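Local coordinates for protein inositol monophosphatase (Zymomonas mobilis, PDB 4N81) that probably acts as a magnesium-dependent phosphatase of the inositol monophosphatase family, removing phosphate from inositol monophosphate or related substrates, at residues A153-E164 with H197-G205; V169-K177 with E251-L259. All blocks are in the same frame, centred on the assembly; numbering follows the deposited sequence. Where two conformers were deposited one is given.

Along the chain the four segments alternate, so the two contacts cross rather than nest. Strand 154-157 comes first and helix 165-175 follows it. Interaction 1 closes when the chain, after that helix, strand 180-183 and helix 187-194, returns as strand 200-203 to lie parallel to strand 154-157. Interaction 2 closes a longer loop, from helix 165-175 to helix 250-257 and the last residues after it. The first contact pairs the central strand of the five-stranded sheet with its neighbour 154-157; the second pairs two helices that pack on this sheet. F171 joins them, its ring touching L155, T157 and F163. Both reach the second subunit: W161 of one chain makes a cation-pi contact with R175 of the other.

Interaction 1 of 2, residues A153-E164 with H197-G205; sequences ALLATTSPWLFE and HCDLVVEQG
Carboxylate oxygen OE2 of E203 takes two bonds from T158: the hydroxyl OG1 lies 2.6 Å from OE2, nearly in line with its C-O bond, and the T158 backbone N uses the anti lone pair. The other oxygen of E203, OE1, is held by Y190, and the T158 hydroxyl in turn accepts from D186 N. An alanine in place of E203 would probably deprive T158 N and OG1 of their acceptor and Y190 of its partner, freeing the turn after strand 154-157 to shift. E203 is near the predicted magnesium ligands D89 and D210, its side chain about 7 Å from each of theirs. Beside it, T157 OG1 gives its proton to V202 O (2.7 Å); that hydroxyl stands anti to the T157 backbone N (chi1 -163°). Upstream the strands run parallel: L154 O accepts from both D199 N and L200 N, and A156 N donates to L200 O (2.9 Å). D199 also returns a straight bond, its OD1 offering the anti lone pair to L154 N at 2.8 Å, while OD2 bridges to R145. On one side of the sheet L155 CD1 lies against L200 CB (3.7 Å); on the other A156 CB meets C198 SG. Farther on, Q204 reaches out fully extended and E164 N donates to its OE1 (2.8 Å) from above the amide plane. The E164 carboxylate stacks on that amide, the planes 9° apart, and the F163 ring turns an edge to V202 O. Strand 154-157 thus lies between 180-183 and 200-203 in the mixed sheet, with helix 165-175 packed on L155 and T157, and helix 187-194 covering A156 and V201.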
ATOM      1  N   ALA A 153      -7.409  -8.998  16.029  1.00 14.50           N
ATOM      2  CA  ALA A 153      -6.708  -9.325  14.790  1.00 13.83           C
ATOM      3  C   ALA A 153      -6.731  -8.179  13.745  1.00 10.26           C
ATOM      4  O   ALA A 153      -7.736  -7.483  13.588  1.00 14.69           O
ATOM      5  CB  ALA A 153      -7.302 -10.592  14.168  1.00 15.21           C
ATOM      6  N   LEU A 154      -5.617  -8.036  13.031  1.00 12.25           N
ATOM      7  CA  LEU A 154      -5.571  -7.193  11.841  1.00 11.97           C
ATOM      8  C   LEU A 154      -5.787  -8.061  10.609  1.00  9.98           C
ATOM      9  O   LEU A 154      -5.079  -9.032  10.417  1.00 10.64           O
ATOM     10  CB  LEU A 154      -4.206  -6.533  11.733  1.00 15.53           C
ATOM     11  CG  LEU A 154      -3.950  -5.626  10.550  1.00 19.16           C
ATOM     12  CD1 LEU A 154      -5.053  -4.613  10.452  1.00 21.95           C
ATOM     13  CD2 LEU A 154      -2.645  -4.854  10.876  1.00 33.34           C
ATOM     14  N   LEU A 155      -6.801  -7.697   9.808  1.00 11.39           N
ATOM     15  CA  LEU A 155      -7.230  -8.463   8.643  1.00  8.75           C
ATOM     16  C   LEU A 155      -6.795  -7.637   7.421  1.00  9.24           C
ATOM     17  O   LEU A 155      -6.858  -6.427   7.470  1.00 10.72           O
ATOM     18  CB  LEU A 155      -8.768  -8.516   8.627  1.00 11.74           C
ATOM     19  CG  LEU A 155      -9.514  -9.082   7.388  1.00  9.14           C
ATOM     20  CD1 LEU A 155      -9.155 -10.573   7.154  1.00  8.92           C
ATOM     21  CD2 LEU A 155     -11.052  -8.907   7.641  1.00 11.25           C
ATOM     22  N   ALA A 156      -6.414  -8.276   6.330  1.00  8.19           N
ATOM     23  CA  ALA A 156      -6.111  -7.517   5.118  1.00  9.62           C
ATOM     24  C   ALA A 156      -6.789  -8.205   3.966  1.00 12.74           C
ATOM     25  O   ALA A 156      -7.003  -9.444   3.975  1.00  9.41           O
ATOM     26  CB  ALA A 156      -4.554  -7.520   4.846  1.00 10.19           C
ATOM     27  N   THR A 157      -7.092  -7.411   2.949  1.00  9.97           N
ATOM     28  CA  THR A 157      -7.531  -8.008   1.666  1.00 10.40           C
ATOM     29  C   THR A 157      -7.241  -6.976   0.562  1.00 10.82           C
ATOM     30  O   THR A 157      -7.126  -5.778   0.863  1.00  9.77           O
ATOM     31  CB  THR A 157      -9.029  -8.337   1.626  1.00 10.19           C
ATOM     32  OG1 THR A 157      -9.286  -9.256   0.521  1.00 11.15           O
ATOM     33  CG2 THR A 157      -9.922  -7.049   1.446  1.00 11.18           C
ATOM     34  N   THR A 158      -7.081  -7.430  -0.677  1.00  8.97           N
ATOM     35  CA  THR A 158      -6.684  -6.451  -1.701  1.00  8.45           C
ATOM     36  C   THR A 158      -7.836  -5.482  -1.974  1.00 11.21           C
ATOM     37  O   THR A 158      -7.626  -4.259  -2.023  1.00 11.60           O
ATOM     38  CB  THR A 158      -6.246  -7.157  -3.017  1.00 11.59           C
ATOM     39  OG1 THR A 158      -5.044  -7.904  -2.733  1.00 11.58           O
ATOM     40  CG2 THR A 158      -5.945  -6.097  -4.091  1.00 12.76           C
ATOM     41  N   SER A 159      -9.048  -6.030  -2.132  1.00 10.32           N
ATOM     42  CA  SER A 159     -10.235  -5.175  -2.337  1.00 11.21           C
ATOM     43  C   SER A 159     -11.542  -5.908  -2.031  1.00 11.01           C
ATOM     44  O   SER A 159     -11.708  -7.030  -2.461  1.00 15.66           O
ATOM     45  CB  SER A 159     -10.280  -4.658  -3.809  1.00 12.04           C
ATOM     46  OG  SER A 159     -11.513  -3.937  -4.033  1.00 14.93           O
ATOM     47  N   PRO A 160     -12.503  -5.258  -1.343  1.00 13.30           N
ATOM     48  CA  PRO A 160     -13.837  -5.854  -1.190  1.00 17.43           C
ATOM     49  C   PRO A 160     -14.506  -6.121  -2.523  1.00 20.46           C
ATOM     50  O   PRO A 160     -15.287  -7.073  -2.664  1.00 25.70           O
ATOM     51  CB  PRO A 160     -14.597  -4.839  -0.339  1.00 21.19           C
ATOM     52  CG  PRO A 160     -13.925  -3.602  -0.529  1.00 17.68           C
ATOM     53  CD  PRO A 160     -12.452  -3.929  -0.720  1.00 14.22           C
ATOM     54  N   TRP A 161     -14.179  -5.310  -3.518  1.00 15.54           N
ATOM     55  CA  TRP A 161     -14.827  -5.472  -4.813  1.00 19.07           C
ATOM     56  C   TRP A 161     -14.199  -6.546  -5.701  1.00 19.51           C
ATOM     57  O   TRP A 161     -14.667  -6.769  -6.825  1.00 23.67           O
ATOM     58  CB  TRP A 161     -14.961  -4.099  -5.527  1.00 22.45           C
ATOM     59  CG  TRP A 161     -15.588  -3.107  -4.589  1.00 22.97           C
ATOM     60  CD1 TRP A 161     -16.848  -3.151  -4.090  1.00 27.92           C
ATOM     61  CD2 TRP A 161     -14.964  -1.953  -4.000  1.00 21.71           C
ATOM     62  NE1 TRP A 161     -17.058  -2.084  -3.240  1.00 28.08           N
ATOM     63  CE2 TRP A 161     -15.918  -1.328  -3.190  1.00 25.67           C
ATOM     64  CE3 TRP A 161     -13.706  -1.369  -4.126  1.00 25.32           C
ATOM     65  CZ2 TRP A 161     -15.644  -0.151  -2.475  1.00 26.12           C
ATOM     66  CZ3 TRP A 161     -13.445  -0.194  -3.408  1.00 25.69           C
ATOM     67  CH2 TRP A 161     -14.397   0.379  -2.604  1.00 21.98           C
ATOM     68  N   LEU A 162     -13.121  -7.183  -5.234  1.00 16.79           N
ATOM     69  CA  LEU A 162     -12.567  -8.300  -5.977  1.00 15.08           C
ATOM     70  C   LEU A 162     -13.228  -9.658  -5.621  1.00 27.93           C
ATOM     71  O   LEU A 162     -12.874 -10.691  -6.189  1.00 35.23           O
ATOM     72  CB  LEU A 162     -11.050  -8.356  -5.823  1.00 19.22           C
ATOM     73  CG  LEU A 162     -10.336  -7.223  -6.570  1.00 15.53           C
ATOM     74  CD1 LEU A 162      -8.849  -7.385  -6.219  1.00 18.46           C
ATOM     75  CD2 LEU A 162     -10.583  -7.467  -8.058  1.00 22.45           C
ATOM     76  N   PHE A 163     -14.154  -9.647  -4.668  1.00 19.80           N
ATOM     77  CA  PHE A 163     -14.989 -10.801  -4.342  1.00 15.74           C
ATOM     78  C   PHE A 163     -16.178 -10.936  -5.294  1.00 21.49           C
ATOM     79  O   PHE A 163     -16.637  -9.939  -5.867  1.00 19.79           O
ATOM     80  CB  PHE A 163     -15.524 -10.689  -2.900  1.00 14.63           C
ATOM     81  CG  PHE A 163     -14.438 -10.803  -1.824  1.00 14.58           C
ATOM     82  CD1 PHE A 163     -14.265 -11.998  -1.100  1.00 13.53           C
ATOM     83  CD2 PHE A 163     -13.598  -9.709  -1.538  1.00 14.64           C
ATOM     84  CE1 PHE A 163     -13.259 -12.131  -0.116  1.00 12.51           C
ATOM     85  CE2 PHE A 163     -12.557  -9.838  -0.521  1.00 11.39           C
ATOM     86  CZ  PHE A 163     -12.390 -11.029   0.170  1.00 10.42           C
ATOM     87  N   GLU A 164     -16.721 -12.154  -5.367  1.00 17.45           N
ATOM     88  CA  GLU A 164     -18.050 -12.419  -5.925  1.00 21.22           C
ATOM     89  C   GLU A 164     -19.081 -11.772  -5.002  1.00 25.39           C
ATOM     90  O   GLU A 164     -18.796 -11.400  -3.851  1.00 20.16           O
ATOM     91  CB  GLU A 164     -18.303 -13.948  -6.025  1.00 20.53           C
ATOM     92  CG  GLU A 164     -17.264 -14.630  -6.913  1.00 26.22           C
ATOM     93  CD  GLU A 164     -17.285 -16.152  -6.869  1.00 36.03           C
ATOM     94  OE1 GLU A 164     -16.256 -16.759  -7.293  1.00 36.68           O
ATOM     95  OE2 GLU A 164     -18.305 -16.740  -6.406  1.00 37.24           O
ATOM     96  N   HIS A 197       3.227  -8.977  11.051  1.00  9.30           N
ATOM     97  CA  HIS A 197       2.570  -7.645  11.134  1.00  9.27           C
ATOM     98  C   HIS A 197       1.115  -7.652  10.699  1.00 13.63           C
ATOM     99  O   HIS A 197       0.460  -6.609  10.719  1.00 10.86           O
ATOM    100  CB  HIS A 197       3.336  -6.650  10.230  1.00 11.28           C
ATOM    101  CG  HIS A 197       4.796  -6.584  10.535  1.00 13.46           C
ATOM    102  ND1 HIS A 197       5.275  -6.268  11.792  1.00 14.26           N
ATOM    103  CD2 HIS A 197       5.879  -6.776   9.752  1.00 13.32           C
ATOM    104  CE1 HIS A 197       6.599  -6.293  11.772  1.00 15.72           C
ATOM    105  NE2 HIS A 197       6.992  -6.587  10.539  1.00 11.52           N
ATOM    106  N   CYS A 198       0.578  -8.842  10.356  1.00 10.90           N
ATOM    107  CA  CYS A 198      -0.805  -8.925   9.910  1.00 11.37           C
ATOM    108  C   CYS A 198      -1.321 -10.263  10.494  1.00 12.28           C
ATOM    109  O   CYS A 198      -0.505 -11.173  10.600  1.00 11.40           O
ATOM    110  CB  CYS A 198      -0.796  -9.033   8.314  1.00 10.70           C
ATOM    111  SG  CYS A 198      -2.383  -8.984   7.713  1.00 21.34           S
ATOM    112  N   ASP A 199      -2.614 -10.424  10.844  1.00 10.78           N
ATOM    113  CA  ASP A 199      -3.029 -11.728  11.424  1.00  9.70           C
ATOM    114  C   ASP A 199      -3.835 -12.599  10.501  1.00  8.58           C
ATOM    115  O   ASP A 199      -3.800 -13.822  10.635  1.00 10.11           O
ATOM    116  CB  ASP A 199      -3.863 -11.495  12.699  1.00 10.57           C
ATOM    117  CG  ASP A 199      -3.071 -10.681  13.742  1.00 13.41           C
ATOM    118  OD1 ASP A 199      -3.386  -9.502  13.978  1.00 11.88           O
ATOM    119  OD2 ASP A 199      -2.039 -11.213  14.217  1.00 13.18           O
ATOM    120  N   LEU A 200      -4.608 -11.973   9.608  1.00  8.41           N
ATOM    121  CA  LEU A 200      -5.455 -12.737   8.673  1.00  8.38           C
ATOM    122  C   LEU A 200      -5.408 -12.070   7.306  1.00  9.69           C
ATOM    123  O   LEU A 200      -5.381 -10.843   7.216  1.00  8.33           O
ATOM    124  CB  LEU A 200      -6.935 -12.685   9.168  1.00  8.71           C
ATOM    125  CG  LEU A 200      -7.181 -13.499  10.450  1.00 12.59           C
ATOM    126  CD1 LEU A 200      -8.576 -13.145  11.077  1.00  9.93           C
ATOM    127  CD2 LEU A 200      -7.143 -15.001  10.188  1.00 11.45           C
ATOM    128  N   VAL A 201      -5.407 -12.879   6.246  1.00  9.82           N
ATOM    129  CA  VAL A 201      -5.696 -12.354   4.935  1.00 10.67           C
ATOM    130  C   VAL A 201      -6.787 -13.268   4.362  1.00 10.75           C
ATOM    131  O   VAL A 201      -6.668 -14.479   4.443  1.00 11.95           O
ATOM    132  CB  VAL A 201      -4.458 -12.469   4.027  1.00  8.53           C
ATOM    133  CG1 VAL A 201      -4.787 -11.861   2.623  1.00  7.88           C
ATOM    134  CG2 VAL A 201      -3.249 -11.745   4.635  1.00  9.31           C
ATOM    135  N   VAL A 202      -7.819 -12.682   3.770  1.00  8.93           N
ATOM    136  CA  VAL A 202      -8.902 -13.469   3.172  1.00  8.89           C
ATOM    137  C   VAL A 202      -9.149 -12.896   1.790  1.00  9.47           C
ATOM    138  O   VAL A 202      -9.430 -11.696   1.664  1.00  9.47           O
ATOM    139  CB  VAL A 202     -10.214 -13.363   4.015  1.00 11.99           C
ATOM    140  CG1 VAL A 202     -11.411 -14.038   3.266  1.00 12.58           C
ATOM    141  CG2 VAL A 202      -9.982 -14.011   5.392  1.00 11.51           C
ATOM    142  N   GLU A 203      -9.057 -13.751   0.758  1.00  9.22           N
ATOM    143  CA  GLU A 203      -9.274 -13.311  -0.600  1.00 10.46           C
ATOM    144  C   GLU A 203     -10.052 -14.342  -1.381  1.00 11.62           C
ATOM    145  O   GLU A 203     -10.100 -15.539  -1.021  1.00 12.38           O
ATOM    146  CB  GLU A 203      -7.940 -13.016  -1.313  1.00 10.12           C
ATOM    147  CG  GLU A 203      -7.250 -11.755  -0.648  1.00 13.89           C
ATOM    148  CD  GLU A 203      -6.002 -11.262  -1.378  1.00 11.92           C
ATOM    149  OE1 GLU A 203      -5.217 -12.097  -1.865  1.00 11.89           O
ATOM    150  OE2 GLU A 203      -5.814 -10.037  -1.437  1.00 12.24           O
ATOM    151  N   GLN A 204     -10.566 -13.881  -2.515  1.00 10.94           N
ATOM    152  CA  GLN A 204     -11.331 -14.772  -3.407  1.00 14.76           C
ATOM    153  C   GLN A 204     -11.007 -14.403  -4.839  1.00 15.27           C
ATOM    154  O   GLN A 204     -10.723 -13.223  -5.132  1.00 13.89           O
ATOM    155  CB  GLN A 204     -12.840 -14.574  -3.143  1.00 14.64           C
ATOM    156  CG  GLN A 204     -13.768 -15.440  -4.026  1.00 14.09           C
ATOM    157  CD  GLN A 204     -15.234 -15.247  -3.671  1.00 17.95           C
ATOM    158  OE1 GLN A 204     -15.699 -14.134  -3.595  1.00 15.40           O
ATOM    159  NE2 GLN A 204     -15.952 -16.348  -3.390  1.00 14.58           N
ATOM    160  N   GLY A 205     -11.072 -15.385  -5.746  1.00 13.60           N
ATOM    161  CA  GLY A 205     -10.855 -15.107  -7.159  1.00 18.36           C
ATOM    162  C   GLY A 205      -9.409 -15.165  -7.602  1.00 17.20           C
ATOM    163  O   GLY A 205      -9.111 -14.839  -8.744  1.00 17.23           O
TER

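Interaction 2 of 2, residues V169-K177 with E251-L259; sequences VHFDKIRLK and EPALSAMEL
H170 and L259 meet face-on in a CH-pi contact where two helices cross, 165-175 against the C-terminal 250-257, both packed on the five-stranded sheet. The short helical segments run at 124° to each other, with axes 8.0 Å apart. Methyl CD2 of L259 stands over the centre of the H170 imidazole, 3.5 Å from its centroid and almost on the ring normal. The edge of the same ring does polar work: ND1 donates to M257 O (2.9 Å), which lies close to the ring plane. One side chain is thereby held by a methyl on a face and a carbonyl at its rim, and the carbonyl, at the end of the helix, finds a donor in the neighbouring helix. M257 replies with its own side chain: CG rests on I174 CG2 (3.6 Å), and the chain bends at chi3 (73°) to bring CE against H170 CB. I174 spreads its two branches. CG1 lies anti to the backbone N (chi1 -178°), carrying CD1 to A253 CB at 3.5 Å, while CG2 faces M257; A256 CB packs on I174 CB, on the side away from CG2. Behind this apolar seam, A253 touches I242 of strand 241-244, M257 and L259 lean on W228, and F171 turns toward strand 154-157. The outer side is charged. K173, extended beyond CG, crosses E258 at about a right angle and forms a salt bridge, NZ to OE1 at 2.8 Å, from above the carboxylate plane. E258, with positive phi, is the first residue to leave the helix, and its acid meets the lysine there. Water bridges K173 NZ to E258 O, and a second water accepts from K177 NZ while donating to A256 O (2.6 Å) and to E258 OE2.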
ATOM      1  N   VAL A 169     -20.238 -10.522   0.985  1.00 19.55           N
ATOM      2  CA  VAL A 169     -20.981 -10.611   2.223  1.00 20.21           C
ATOM      3  C   VAL A 169     -20.159 -11.405   3.273  1.00 21.28           C
ATOM      4  O   VAL A 169     -20.043 -10.966   4.434  1.00 19.70           O
ATOM      5  CB  VAL A 169     -22.352 -11.238   1.987  1.00 20.49           C
ATOM      6  CG1 VAL A 169     -23.087 -11.565   3.344  1.00 22.77           C
ATOM      7  CG2 VAL A 169     -23.195 -10.308   1.072  1.00 27.66           C
ATOM      8  N   HIS A 170     -19.550 -12.528   2.858  1.00 19.18           N
ATOM      9  CA  HIS A 170     -18.706 -13.263   3.823  1.00 17.05           C
ATOM     10  C   HIS A 170     -17.524 -12.411   4.332  1.00 15.78           C
ATOM     11  O   HIS A 170     -17.169 -12.417   5.561  1.00 17.05           O
ATOM     12  CB  HIS A 170     -18.119 -14.518   3.135  1.00 15.86           C
ATOM     13  CG  HIS A 170     -19.161 -15.454   2.609  1.00 18.73           C
ATOM     14  ND1 HIS A 170     -20.120 -16.025   3.418  1.00 16.87           N
ATOM     15  CD2 HIS A 170     -19.374 -15.944   1.359  1.00 19.71           C
ATOM     16  CE1 HIS A 170     -20.898 -16.811   2.683  1.00 21.35           C
ATOM     17  NE2 HIS A 170     -20.459 -16.783   1.436  1.00 21.56           N
ATOM     18  N   PHE A 171     -16.932 -11.634   3.408  1.00 14.95           N
ATOM     19  CA  PHE A 171     -15.810 -10.803   3.814  1.00 14.48           C
ATOM     20  C   PHE A 171     -16.274  -9.730   4.787  1.00 18.31           C
ATOM     21  O   PHE A 171     -15.616  -9.438   5.799  1.00 15.50           O
ATOM     22  CB  PHE A 171     -15.096 -10.137   2.638  1.00 14.49           C
ATOM     23  CG  PHE A 171     -13.905  -9.323   3.100  1.00 14.72           C
ATOM     24  CD1 PHE A 171     -12.753  -9.983   3.496  1.00 14.76           C
ATOM     25  CD2 PHE A 171     -13.985  -7.925   3.242  1.00 15.46           C
ATOM     26  CE1 PHE A 171     -11.667  -9.266   3.994  1.00 15.30           C
ATOM     27  CE2 PHE A 171     -12.894  -7.203   3.740  1.00 14.49           C
ATOM     28  CZ  PHE A 171     -11.754  -7.886   4.139  1.00 15.74           C
ATOM     29  N   ASP A 172     -17.426  -9.113   4.493  1.00 17.17           N
ATOM     30  CA  ASP A 172     -17.869  -8.064   5.373  1.00 15.02           C
ATOM     31  C   ASP A 172     -18.158  -8.580   6.786  1.00 17.95           C
ATOM     32  O   ASP A 172     -17.895  -7.890   7.826  1.00 16.78           O
ATOM     33  CB  ASP A 172     -19.151  -7.456   4.802  1.00 17.43           C
ATOM     34  CG  ASP A 172     -19.433  -6.116   5.421  1.00 27.68           C
ATOM     35  OD1 ASP A 172     -18.569  -5.239   5.228  1.00 26.07           O
ATOM     36  OD2 ASP A 172     -20.445  -5.971   6.158  1.00 28.06           O
ATOM     37  N   LYS A 173     -18.671  -9.816   6.836  1.00 15.67           N
ATOM     38  CA  LYS A 173     -18.989 -10.362   8.128  1.00 14.36           C
ATOM     39  C   LYS A 173     -17.724 -10.593   8.953  1.00 16.91           C
ATOM     40  O   LYS A 173     -17.712 -10.320  10.188  1.00 16.65           O
ATOM     41  CB  LYS A 173     -19.783 -11.671   7.994  1.00 14.86           C
ATOM     42  CG  LYS A 173     -21.255 -11.418   7.522  1.00 16.01           C
ATOM     43  CD  LYS A 173     -22.056 -12.690   7.379  1.00 17.61           C
ATOM     44  CE  LYS A 173     -23.561 -12.344   7.053  1.00 21.35           C
ATOM     45  NZ  LYS A 173     -24.295 -13.659   6.852  1.00 24.55           N
ATOM     46  N   ILE A 174     -16.683 -11.139   8.329  1.00 13.53           N
ATOM     47  CA  ILE A 174     -15.443 -11.234   9.148  1.00 12.08           C
ATOM     48  C   ILE A 174     -14.755  -9.894   9.452  1.00 12.96           C
ATOM     49  O   ILE A 174     -14.265  -9.673  10.585  1.00 14.37           O
ATOM     50  CB  ILE A 174     -14.437 -12.277   8.629  1.00 13.73           C
ATOM     51  CG1 ILE A 174     -13.203 -12.343   9.577  1.00 14.72           C
ATOM     52  CG2 ILE A 174     -14.020 -11.997   7.175  1.00 10.97           C
ATOM     53  CD1 ILE A 174     -12.283 -13.532   9.224  1.00 14.91           C
ATOM     54  N   ARG A 175     -14.842  -8.943   8.517  1.00 12.15           N
ATOM     55  CA  ARG A 175     -14.241  -7.631   8.751  1.00 13.23           C
ATOM     56  C   ARG A 175     -14.851  -6.991  10.005  1.00 12.68           C
ATOM     57  O   ARG A 175     -14.124  -6.408  10.822  1.00 12.44           O
ATOM     58  CB  ARG A 175     -14.591  -6.716   7.581  1.00 19.57           C
ATOM     59  CG  ARG A 175     -14.282  -5.251   7.813  1.00 23.85           C
ATOM     60  CD  ARG A 175     -14.719  -4.449   6.589  1.00 22.46           C
ATOM     61  NE  ARG A 175     -16.174  -4.258   6.509  1.00 20.05           N
ATOM     62  CZ  ARG A 175     -16.832  -3.323   7.204  1.00 24.48           C
ATOM     63  NH1 ARG A 175     -16.194  -2.541   8.061  1.00 22.77           N
ATOM     64  NH2 ARG A 175     -18.143  -3.177   7.079  1.00 25.62           N
ATOM     65  N   LEU A 176     -16.158  -7.147  10.171  1.00 13.31           N
ATOM     66  CA  LEU A 176     -16.874  -6.520  11.295  1.00 16.74           C
ATOM     67  C   LEU A 176     -16.455  -7.070  12.652  1.00 19.77           C
ATOM     68  O   LEU A 176     -16.684  -6.443  13.686  1.00 16.17           O
ATOM     69  CB  LEU A 176     -18.388  -6.681  11.132  1.00 20.91           C
ATOM     70  CG  LEU A 176     -18.971  -5.760  10.048  1.00 23.98           C
ATOM     71  CD1 LEU A 176     -20.431  -6.102   9.793  1.00 26.71           C
ATOM     72  CD2 LEU A 176     -18.805  -4.288  10.455  1.00 23.68           C
ATOM     73  N   LYS A 177     -15.855  -8.256  12.654  1.00 15.63           N
ATOM     74  CA  LYS A 177     -15.428  -8.916  13.889  1.00 13.76           C
ATOM     75  C   LYS A 177     -13.947  -8.712  14.215  1.00 16.53           C
ATOM     76  O   LYS A 177     -13.494  -9.065  15.344  1.00 20.03           O
ATOM     77  CB  LYS A 177     -15.715 -10.430  13.802  1.00 14.69           C
ATOM     78  CG  LYS A 177     -17.173 -10.783  13.788  1.00 20.68           C
ATOM     79  CD  LYS A 177     -17.835 -10.370  15.075  1.00 29.95           C
ATOM     80  CE  LYS A 177     -19.305 -10.873  15.145  1.00 51.53           C
ATOM     81  NZ  LYS A 177     -19.492 -12.194  14.474  1.00 49.96           N
ATOM     82  N   GLU A 251     -10.315 -21.391  12.749  1.00 11.83           N
ATOM     83  CA  GLU A 251     -11.730 -21.714  13.008  1.00 13.17           C
ATOM     84  C   GLU A 251     -12.675 -20.515  13.288  1.00 16.60           C
ATOM     85  O   GLU A 251     -13.747 -20.421  12.682  1.00 15.14           O
ATOM     86  CB  GLU A 251     -11.868 -22.794  14.098  1.00 14.83           C
ATOM     87  CG  GLU A 251     -13.250 -23.417  14.177  1.00 16.57           C
ATOM     88  CD  GLU A 251     -14.244 -22.563  14.967  1.00 25.39           C
ATOM     89  OE1 GLU A 251     -15.470 -22.618  14.661  1.00 22.82           O
ATOM     90  OE2 GLU A 251     -13.795 -21.827  15.874  1.00 27.01           O
ATOM     91  N   PRO A 252     -12.312 -19.638  14.241  1.00 14.72           N
ATOM     92  CA  PRO A 252     -13.175 -18.463  14.420  1.00 14.36           C
ATOM     93  C   PRO A 252     -13.297 -17.573  13.205  1.00 15.09           C
ATOM     94  O   PRO A 252     -14.367 -17.045  12.979  1.00 14.83           O
ATOM     95  CB  PRO A 252     -12.527 -17.693  15.605  1.00 14.09           C
ATOM     96  CG  PRO A 252     -11.219 -18.311  15.812  1.00 17.77           C
ATOM     97  CD  PRO A 252     -11.251 -19.722  15.272  1.00 13.44           C
ATOM     98  N   ALA A 253     -12.233 -17.436  12.416  1.00 11.51           N
ATOM     99  CA  ALA A 253     -12.315 -16.629  11.228  1.00 11.16           C
ATOM    100  C   ALA A 253     -13.310 -17.212  10.225  1.00 13.30           C
ATOM    101  O   ALA A 253     -14.205 -16.503   9.709  1.00 11.91           O
ATOM    102  CB  ALA A 253     -10.880 -16.498  10.561  1.00 10.96           C
ATOM    103  N   LEU A 254     -13.206 -18.507   9.968  1.00 13.07           N
ATOM    104  CA  LEU A 254     -14.134 -19.116   8.984  1.00 12.11           C
ATOM    105  C   LEU A 254     -15.549 -19.074   9.543  1.00 16.36           C
ATOM    106  O   LEU A 254     -16.489 -18.786   8.830  1.00 15.83           O
ATOM    107  CB  LEU A 254     -13.692 -20.546   8.655  1.00 12.26           C
ATOM    108  CG  LEU A 254     -12.392 -20.651   7.850  1.00 11.70           C
ATOM    109  CD1 LEU A 254     -11.964 -22.153   7.714  1.00 13.29           C
ATOM    110  CD2 LEU A 254     -12.507 -19.996   6.463  1.00 11.52           C
ATOM    111  N   SER A 255     -15.686 -19.311  10.846  0.50 14.97           N
ATOM    112  CA  SER A 255     -16.992 -19.194  11.494  0.50 16.88           C
ATOM    113  C   SER A 255     -17.612 -17.802  11.284  0.50 16.99           C
ATOM    114  O   SER A 255     -18.778 -17.674  10.902  0.50 17.22           O
ATOM    115  CB  SER A 255     -16.836 -19.418  12.995  0.50 18.23           C
ATOM    116  OG  SER A 255     -16.674 -20.787  13.295  0.50 21.79           O
ATOM    117  N   ALA A 256     -16.817 -16.761  11.525  1.00 15.41           N
ATOM    118  CA  ALA A 256     -17.315 -15.386  11.429  1.00 14.35           C
ATOM    119  C   ALA A 256     -17.822 -15.048   9.985  1.00 17.90           C
ATOM    120  O   ALA A 256     -18.707 -14.224   9.792  1.00 16.03           O
ATOM    121  CB  ALA A 256     -16.174 -14.411  11.808  1.00 15.47           C
ATOM    122  N   MET A 257     -17.225 -15.677   8.978  1.00 13.67           N
ATOM    123  CA  MET A 257     -17.610 -15.508   7.566  1.00 16.01           C
ATOM    124  C   MET A 257     -19.018 -16.055   7.225  1.00 16.76           C
ATOM    125  O   MET A 257     -19.595 -15.671   6.204  1.00 18.22           O
ATOM    126  CB  MET A 257     -16.537 -16.141   6.646  1.00 15.05           C
ATOM    127  CG  MET A 257     -15.269 -15.338   6.628  1.00 17.55           C
ATOM    128  SD  MET A 257     -13.917 -16.171   5.784  1.00 16.44           S
ATOM    129  CE  MET A 257     -14.477 -15.987   4.087  1.00 11.90           C
ATOM    130  N   GLU A 258     -19.548 -16.934   8.085  1.00 15.86           N
ATOM    131  CA  GLU A 258     -20.903 -17.487   7.916  1.00 20.03           C
ATOM    132  C   GLU A 258     -21.085 -18.143   6.539  1.00 23.12           C
ATOM    133  O   GLU A 258     -21.929 -17.753   5.734  1.00 18.84           O
ATOM    134  CB  GLU A 258     -21.991 -16.421   8.178  1.00 21.22           C
ATOM    135  CG  GLU A 258     -21.964 -16.002   9.669  1.00 24.21           C
ATOM    136  CD  GLU A 258     -23.024 -14.951   9.994  1.00 28.34           C
ATOM    137  OE1 GLU A 258     -24.084 -14.958   9.328  1.00 24.87           O
ATOM    138  OE2 GLU A 258     -22.765 -14.102  10.877  1.00 28.32           O
ATOM    139  N   LEU A 259     -20.235 -19.116   6.282  1.00 15.78           N
ATOM    140  CA  LEU A 259     -20.243 -19.808   5.025  1.00 16.02           C
ATOM    141  C   LEU A 259     -21.289 -20.974   5.071  1.00 21.87           C
ATOM    142  O   LEU A 259     -21.478 -21.465   3.953  1.00 24.76           O
ATOM    143  CB  LEU A 259     -18.850 -20.363   4.755  1.00 15.45           C
ATOM    144  CG  LEU A 259     -17.726 -19.301   4.642  1.00 19.02           C
ATOM    145  CD1 LEU A 259     -16.307 -19.861   5.026  1.00 17.27           C
ATOM    146  CD2 LEU A 259     -17.727 -18.679   3.246  1.00 21.18           C
TER
HETATM  147  O   HOH W   1     -23.030 -15.243   4.965  1.00 29.66           O
HETATM  148  O   HOH W   2     -20.272 -13.182  11.618  1.00 20.39           O